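Local coordinates for extracellular solute-binding protein family 1 (Alicyclobacillus acidocaldarius subsp. acidocaldarius, PDB 4OVJ), which probably binds a solute outside the cell membrane and hands it to an ABC-type importer, as other family 1 extracellular solute-binding proteins do, at residues Q67-L72 against D93-E98; Q296-Y301 against L312-L317. One frame throughout, in Å; residues are numbered along the deposited sequence.

Contact 1. Residues Q67-L72 against D93-E98; sequences QYFTKL and DAYAKE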
loop_
_atom_site.group_PDB
_atom_site.type_symbol
_atom_site.label_atom_id
_atom_site.label_comp_id
_atom_site.label_asym_id
_atom_site.label_seq_id
_atom_site.Cartn_x
_atom_site.Cartn_y
_atom_site.Cartn_z
ATOM N N GLN A 67 1.356 15.773 14.042
ATOM C CA GLN A 67 0.786 16.396 15.235
ATOM C C GLN A 67 0.244 15.330 16.172
ATOM O O GLN A 67 0.494 15.356 17.379
ATOM C CB GLN A 67 -0.333 17.359 14.861
ATOM C CG GLN A 67 -0.887 18.130 16.047
ATOM C CD GLN A 67 -2.018 19.054 15.658
ATOM O OE1 GLN A 67 -3.021 19.158 16.360
ATOM N NE2 GLN A 67 -1.861 19.733 14.533
ATOM N N TYR A 68 -0.486 14.382 15.598
ATOM C CA TYR A 68 -1.065 13.274 16.359
ATOM C C TYR A 68 0.002 12.477 17.088
ATOM O O TYR A 68 -0.092 12.282 18.299
ATOM C CB TYR A 68 -1.844 12.358 15.441
ATOM C CG TYR A 68 -2.291 11.057 16.054
ATOM C CD1 TYR A 68 -3.396 10.998 16.890
ATOM C CD2 TYR A 68 -1.629 9.869 15.756
ATOM C CE1 TYR A 68 -3.816 9.794 17.437
ATOM C CE2 TYR A 68 -2.056 8.664 16.271
ATOM C CZ TYR A 68 -3.150 8.636 17.121
ATOM O OH TYR A 68 -3.596 7.446 17.612
ATOM N N PHE A 69 1.038 12.053 16.371
ATOM C CA PHE A 69 2.057 11.213 17.007
ATOM C C PHE A 69 2.918 11.956 18.007
ATOM O O PHE A 69 3.328 11.384 19.018
ATOM C CB PHE A 69 2.885 10.453 15.977
ATOM C CG PHE A 69 2.185 9.225 15.480
ATOM C CD1 PHE A 69 2.029 8.127 16.317
ATOM C CD2 PHE A 69 1.634 9.180 14.213
ATOM C CE1 PHE A 69 1.360 6.987 15.891
ATOM C CE2 PHE A 69 0.964 8.049 13.795
ATOM C CZ PHE A 69 0.828 6.957 14.633
ATOM N N THR A 70 3.162 13.232 17.747
ATOM C CA THR A 70 3.913 14.042 18.691
ATOM C C THR A 70 3.166 14.132 20.031
ATOM O O THR A 70 3.750 13.906 21.101
ATOM C CB THR A 70 4.198 15.416 18.087
ATOM O OG1 THR A 70 4.990 15.242 16.901
ATOM C CG2 THR A 70 4.948 16.295 19.073
ATOM N N LYS A 71 1.874 14.434 19.973
ATOM C CA LYS A 71 1.061 14.513 21.185
ATOM C C LYS A 71 0.873 13.144 21.820
ATOM O O LYS A 71 0.956 13.012 23.030
ATOM C CB LYS A 71 -0.305 15.131 20.891
ATOM C CG LYS A 71 -0.236 16.591 20.492
ATOM C CD LYS A 71 -1.526 17.347 20.777
ATOM C CE LYS A 71 -1.525 18.718 20.112
ATOM N NZ LYS A 71 -1.405 18.675 18.634
ATOM N N LEU A 72 0.622 12.124 21.001
ATOM C CA LEU A 72 0.355 10.779 21.524
ATOM C C LEU A 72 1.534 10.276 22.351
ATOM O O LEU A 72 1.342 9.700 23.414
ATOM C CB LEU A 72 0.072 9.789 20.413
ATOM C CG LEU A 72 -0.387 8.381 20.830
ATOM C CD1 LEU A 72 -1.766 8.444 21.471
ATOM C CD2 LEU A 72 -0.396 7.487 19.600
ATOM N N ASP A 93 6.256 -0.784 16.364
ATOM C CA ASP A 93 7.295 -1.516 17.090
ATOM C C ASP A 93 7.605 -0.819 18.407
ATOM O O ASP A 93 7.695 -1.472 19.458
ATOM C CB ASP A 93 8.581 -1.641 16.265
ATOM C CG ASP A 93 9.703 -2.335 17.031
ATOM O OD1 ASP A 93 9.674 -3.580 17.128
ATOM O OD2 ASP A 93 10.625 -1.634 17.527
ATOM N N ALA A 94 7.780 0.497 18.343
ATOM C CA ALA A 94 8.155 1.273 19.528
ATOM C C ALA A 94 7.088 1.164 20.617
ATOM O O ALA A 94 7.396 0.845 21.772
ATOM C CB ALA A 94 8.404 2.723 19.155
ATOM N N TYR A 95 5.828 1.399 20.241
ATOM C CA TYR A 95 4.724 1.328 21.203
ATOM C C TYR A 95 4.558 -0.085 21.782
ATOM O O TYR A 95 4.334 -0.250 22.981
ATOM C CB TYR A 95 3.421 1.827 20.566
ATOM C CG TYR A 95 3.337 3.337 20.544
ATOM C CD1 TYR A 95 3.868 4.070 19.499
ATOM C CD2 TYR A 95 2.757 4.034 21.592
ATOM C CE1 TYR A 95 3.798 5.459 19.479
ATOM C CE2 TYR A 95 2.695 5.418 21.584
ATOM C CZ TYR A 95 3.221 6.126 20.529
ATOM O OH TYR A 95 3.174 7.501 20.526
ATOM N N ALA A 96 4.697 -1.094 20.928
ATOM C CA ALA A 96 4.540 -2.491 21.328
ATOM C C ALA A 96 5.629 -2.908 22.304
ATOM O O ALA A 96 5.341 -3.525 23.316
ATOM C CB ALA A 96 4.564 -3.405 20.112
ATOM N N LYS A 97 6.873 -2.559 21.989
ATOM C CA LYS A 97 8.005 -2.980 22.813
ATOM C C LYS A 97 8.016 -2.314 24.176
ATOM O O LYS A 97 8.497 -2.904 25.157
ATOM C CB LYS A 97 9.316 -2.746 22.059
ATOM C CG LYS A 97 9.432 -3.760 20.934
ATOM C CD LYS A 97 10.799 -3.828 20.295
ATOM C CE LYS A 97 10.928 -5.153 19.551
ATOM N NZ LYS A 97 11.786 -5.053 18.348
ATOM N N GLU A 98 7.464 -1.104 24.246
ATOM C CA GLU A 98 7.339 -0.397 25.518
ATOM C C GLU A 98 6.236 -0.990 26.375
ATOM O O GLU A 98 6.156 -0.697 27.553
ATOM C CB GLU A 98 7.010 1.074 25.298
ATOM C CG GLU A 98 8.174 1.960 24.909
ATOM C CD GLU A 98 7.769 3.419 24.876
ATOM O OE1 GLU A 98 6.768 3.776 25.548
ATOM O OE2 GLU A 98 8.440 4.209 24.178
HETATM O O HOH W 1 4.501 8.831 18.809
#

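Contact 2. Residues Q296-Y301 against L312-L317; sequences QFWSIY and LFVNFL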
loop_
_atom_site.group_PDB
_atom_site.type_symbol
_atom_site.label_atom_id
_atom_site.label_comp_id
_atom_site.label_asym_id
_atom_site.label_seq_id
_atom_site.Cartn_x
_atom_site.Cartn_y
_atom_site.Cartn_z
ATOM N N GLN A 296 -2.912 1.805 7.697
ATOM C CA GLN A 296 -2.856 2.178 9.105
ATOM C C GLN A 296 -3.342 0.970 9.872
ATOM O O GLN A 296 -3.704 -0.033 9.272
ATOM C CB GLN A 296 -3.769 3.364 9.458
ATOM C CG GLN A 296 -4.060 4.387 8.392
ATOM C CD GLN A 296 -5.131 5.358 8.820
ATOM O OE1 GLN A 296 -6.089 4.982 9.524
ATOM N NE2 GLN A 296 -4.994 6.600 8.404
ATOM N N PHE A 297 -3.353 1.069 11.192
ATOM C CA PHE A 297 -3.767 -0.009 12.076
ATOM C C PHE A 297 -4.696 0.518 13.154
ATOM O O PHE A 297 -4.586 1.672 13.563
ATOM C CB PHE A 297 -2.576 -0.619 12.830
ATOM C CG PHE A 297 -1.554 -1.267 11.966
ATOM C CD1 PHE A 297 -0.603 -0.503 11.310
ATOM C CD2 PHE A 297 -1.492 -2.655 11.852
ATOM C CE1 PHE A 297 0.344 -1.096 10.498
ATOM C CE2 PHE A 297 -0.526 -3.249 11.059
ATOM C CZ PHE A 297 0.381 -2.466 10.369
ATOM N N TRP A 298 -5.571 -0.358 13.648
ATOM C CA TRP A 298 -6.254 -0.143 14.914
ATOM C C TRP A 298 -5.484 -0.891 16.000
ATOM O O TRP A 298 -5.200 -2.075 15.854
ATOM C CB TRP A 298 -7.684 -0.677 14.902
ATOM C CG TRP A 298 -8.560 -0.182 13.813
ATOM C CD1 TRP A 298 -9.282 -0.958 12.962
ATOM C CD2 TRP A 298 -8.825 1.177 13.441
ATOM N NE1 TRP A 298 -9.990 -0.176 12.092
ATOM C CE2 TRP A 298 -9.725 1.140 12.358
ATOM C CE3 TRP A 298 -8.388 2.421 13.911
ATOM C CZ2 TRP A 298 -10.185 2.294 11.738
ATOM C CZ3 TRP A 298 -8.859 3.564 13.299
ATOM C CH2 TRP A 298 -9.749 3.491 12.230
ATOM N N SER A 299 -5.185 -0.189 17.092
ATOM C CA SER A 299 -4.533 -0.774 18.250
ATOM C C SER A 299 -5.338 -0.406 19.508
ATOM O O SER A 299 -6.099 0.569 19.525
ATOM C CB SER A 299 -3.101 -0.252 18.367
ATOM O OG SER A 299 -2.256 -0.702 17.308
ATOM N N ILE A 300 -5.160 -1.197 20.551
ATOM C CA ILE A 300 -5.826 -0.988 21.824
ATOM C C ILE A 300 -4.765 -0.785 22.907
ATOM O O ILE A 300 -3.737 -1.460 22.915
ATOM C CB ILE A 300 -6.741 -2.176 22.170
ATOM C CG1 ILE A 300 -7.839 -2.320 21.121
ATOM C CG2 ILE A 300 -7.376 -2.023 23.561
ATOM C CD1 ILE A 300 -8.683 -3.569 21.254
ATOM N N TYR A 301 -5.034 0.140 23.827
ATOM C CA TYR A 301 -4.140 0.398 24.950
ATOM C C TYR A 301 -4.002 -0.841 25.822
ATOM O O TYR A 301 -5.003 -1.433 26.223
ATOM C CB TYR A 301 -4.706 1.540 25.781
ATOM C CG TYR A 301 -3.862 2.038 26.927
ATOM C CD1 TYR A 301 -2.478 2.056 26.857
ATOM C CD2 TYR A 301 -4.474 2.557 28.067
ATOM C CE1 TYR A 301 -1.715 2.542 27.911
ATOM C CE2 TYR A 301 -3.727 3.056 29.114
ATOM C CZ TYR A 301 -2.352 3.049 29.037
ATOM O OH TYR A 301 -1.621 3.545 30.096
ATOM N N LEU A 312 -14.719 -5.103 20.804
ATOM C CA LEU A 312 -15.987 -4.977 20.095
ATOM C C LEU A 312 -15.990 -3.754 19.161
ATOM O O LEU A 312 -16.478 -3.824 18.030
ATOM C CB LEU A 312 -17.114 -4.912 21.117
ATOM C CG LEU A 312 -18.553 -4.971 20.628
ATOM C CD1 LEU A 312 -19.484 -5.230 21.802
ATOM C CD2 LEU A 312 -18.859 -3.662 19.940
ATOM N N PHE A 313 -15.414 -2.647 19.616
ATOM C CA PHE A 313 -15.309 -1.444 18.793
ATOM C C PHE A 313 -14.382 -1.657 17.591
ATOM O O PHE A 313 -14.727 -1.337 16.458
ATOM C CB PHE A 313 -14.841 -0.259 19.635
ATOM C CG PHE A 313 -14.718 1.018 18.866
ATOM C CD1 PHE A 313 -15.832 1.613 18.287
ATOM C CD2 PHE A 313 -13.499 1.633 18.723
ATOM C CE1 PHE A 313 -15.706 2.797 17.580
ATOM C CE2 PHE A 313 -13.362 2.810 18.019
ATOM C CZ PHE A 313 -14.469 3.405 17.453
ATOM N N VAL A 314 -13.205 -2.214 17.837
ATOM C CA VAL A 314 -12.280 -2.502 16.752
ATOM C C VAL A 314 -12.907 -3.479 15.753
ATOM O O VAL A 314 -12.809 -3.286 14.540
ATOM C CB VAL A 314 -10.924 -3.009 17.294
ATOM C CG1 VAL A 314 -10.053 -3.555 16.179
ATOM C CG2 VAL A 314 -10.209 -1.865 17.998
ATOM N N ASN A 315 -13.588 -4.493 16.255
ATOM C CA ASN A 315 -14.234 -5.443 15.381
ATOM C C ASN A 315 -15.293 -4.804 14.501
ATOM O O ASN A 315 -15.418 -5.169 13.329
ATOM C CB ASN A 315 -14.877 -6.572 16.172
ATOM C CG ASN A 315 -15.378 -7.661 15.266
ATOM O OD1 ASN A 315 -14.594 -8.301 14.557
ATOM N ND2 ASN A 315 -16.694 -7.852 15.241
ATOM N N PHE A 316 -16.045 -3.867 15.076
ATOM C CA PHE A 316 -17.047 -3.092 14.349
ATOM C C PHE A 316 -16.404 -2.299 13.205
ATOM O O PHE A 316 -16.858 -2.354 12.058
ATOM C CB PHE A 316 -17.793 -2.145 15.296
ATOM C CG PHE A 316 -18.850 -1.316 14.621
ATOM C CD1 PHE A 316 -20.150 -1.804 14.501
ATOM C CD2 PHE A 316 -18.562 -0.042 14.137
ATOM C CE1 PHE A 316 -21.131 -1.041 13.899
ATOM C CE2 PHE A 316 -19.547 0.728 13.531
ATOM C CZ PHE A 316 -20.825 0.217 13.410
ATOM N N LEU A 317 -15.327 -1.589 13.504
ATOM C CA LEU A 317 -14.623 -0.823 12.481
ATOM C C LEU A 317 -14.101 -1.712 11.362
ATOM O O LEU A 317 -14.137 -1.329 10.208
ATOM C CB LEU A 317 -13.460 -0.028 13.075
ATOM C CG LEU A 317 -13.850 1.066 14.062
ATOM C CD1 LEU A 317 -12.584 1.689 14.626
ATOM C CD2 LEU A 317 -14.774 2.099 13.433
HETATM O O HOH W 2 -11.445 -0.601 9.786
#

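Contact 1. Residues Q67-L72 against D93-E98
Tyr95 alone carries the 93-98 side of this contact, reaching across to Phe69 and Leu72 on helix 65-77. The two backbones stay well apart, and the phenol spans the gap: with CG turned anti to the carbonyl carbon (chi1 -80°), the ring extends toward the other helix. The apolar part rests on Leu72 CD2, which approaches Tyr95 CZ at 4.0 Å, obliquely to the ring. Leu72 CG lies in van der Waals contact with the hydroxyl oxygen, 3.7 Å from Tyr95 OH. Phe69 meets the same oxygen more loosely, with Tyr95 OH near its ring plane at the edge, 4.4 Å from Phe69 CD1.

The polar part runs through one water, which donates to Phe69 O at 2.8 Å. The water sits at the edge of the Tyr95 ring, in its plane; its 2.5 Å to Tyr95 OH is unusually short, a length to be read with caution.

This is packing between the helices before and after strand 84-87, whose Met87 touches both Phe69 and Tyr95. Ring carbon packs on leucine while the hydroxyl of this buried tyrosine reaches a helix carbonyl through water; no direct hydrogen bond joins 67-72 to 93-98.

Contact 2. Residues Q296-Y301 against L312-L317
Torsions set up the meeting of Trp298 and Leu317: in each, CG stands anti to the carbonyl carbon (chi1 -55° in the tryptophan), which carries the indole from the strand toward helix 307-319 and turns the leucine branch toward the strand, and the extended second torsion of the leucine then carries CD1 over the ring. There Leu317 CD1 makes a CH-pi contact, 3.8 Å from the centroid of the six-membered ring of Trp298 and only 16° off its normal, and the two side chains cross at about a right angle. Leu317 CB adds a second touch at 3.6 Å from Trp298 NE1.

Val314, one helical turn earlier, divides its two methyls between two strand residues. Its CG1 packs on Trp298 CB at 3.9 Å, and its CG2 lies 3.9 Å from Ile300 CG1, with Ile300 CD1 close by. Trp298 and Ile300, two residues apart on the strand, thus both meet this helix, whereas Ser299 between them points away and hydrogen-bonds through OG to Tyr130 O. The strand 297-300 and helix 312-317 axes run nearly antiparallel, at 171° and 9.4 Å.

The indole N-H is satisfied by a water in the ring plane, which accepts from Trp298 NE1 at 2.8 Å and donates a weak bond to Leu317 O. With an alanine in place of Trp298, the Leu317 methyl would probably lose the ring face it rests on and the water its indole donor, opening a gap between strand and helix.

Chemically, this is a buried hydrophobic strand-helix interface in one lobe of the binding-protein fold, where the indole supplies both an apolar face and a polar edge weakly bridged by water to the helix backbone.

Overall arrangement
From the N terminus, the chain passes strand 25-31, helix 35-51 and strand 55-61 before helix 65-77. Contact 1 then closes a short loop of 20 residues containing strand 84-87, joining helix 65-77 to helix 92-98. After a long excursion that includes strand 128-144, the chain returns as strand 293-300, and contact 2 closes a tighter loop of 10 residues onto helix 307-319. The contacts are in series, neither nesting nor crossing. The centres of contact 1 and contact 2 lie about 16 Å apart. The nearest atoms of contact 1 and contact 2 are about 7 Å apart. Strand 84-87 links them: it pairs antiparallel with strand 293-300, and its residues touch side chains of both contacts.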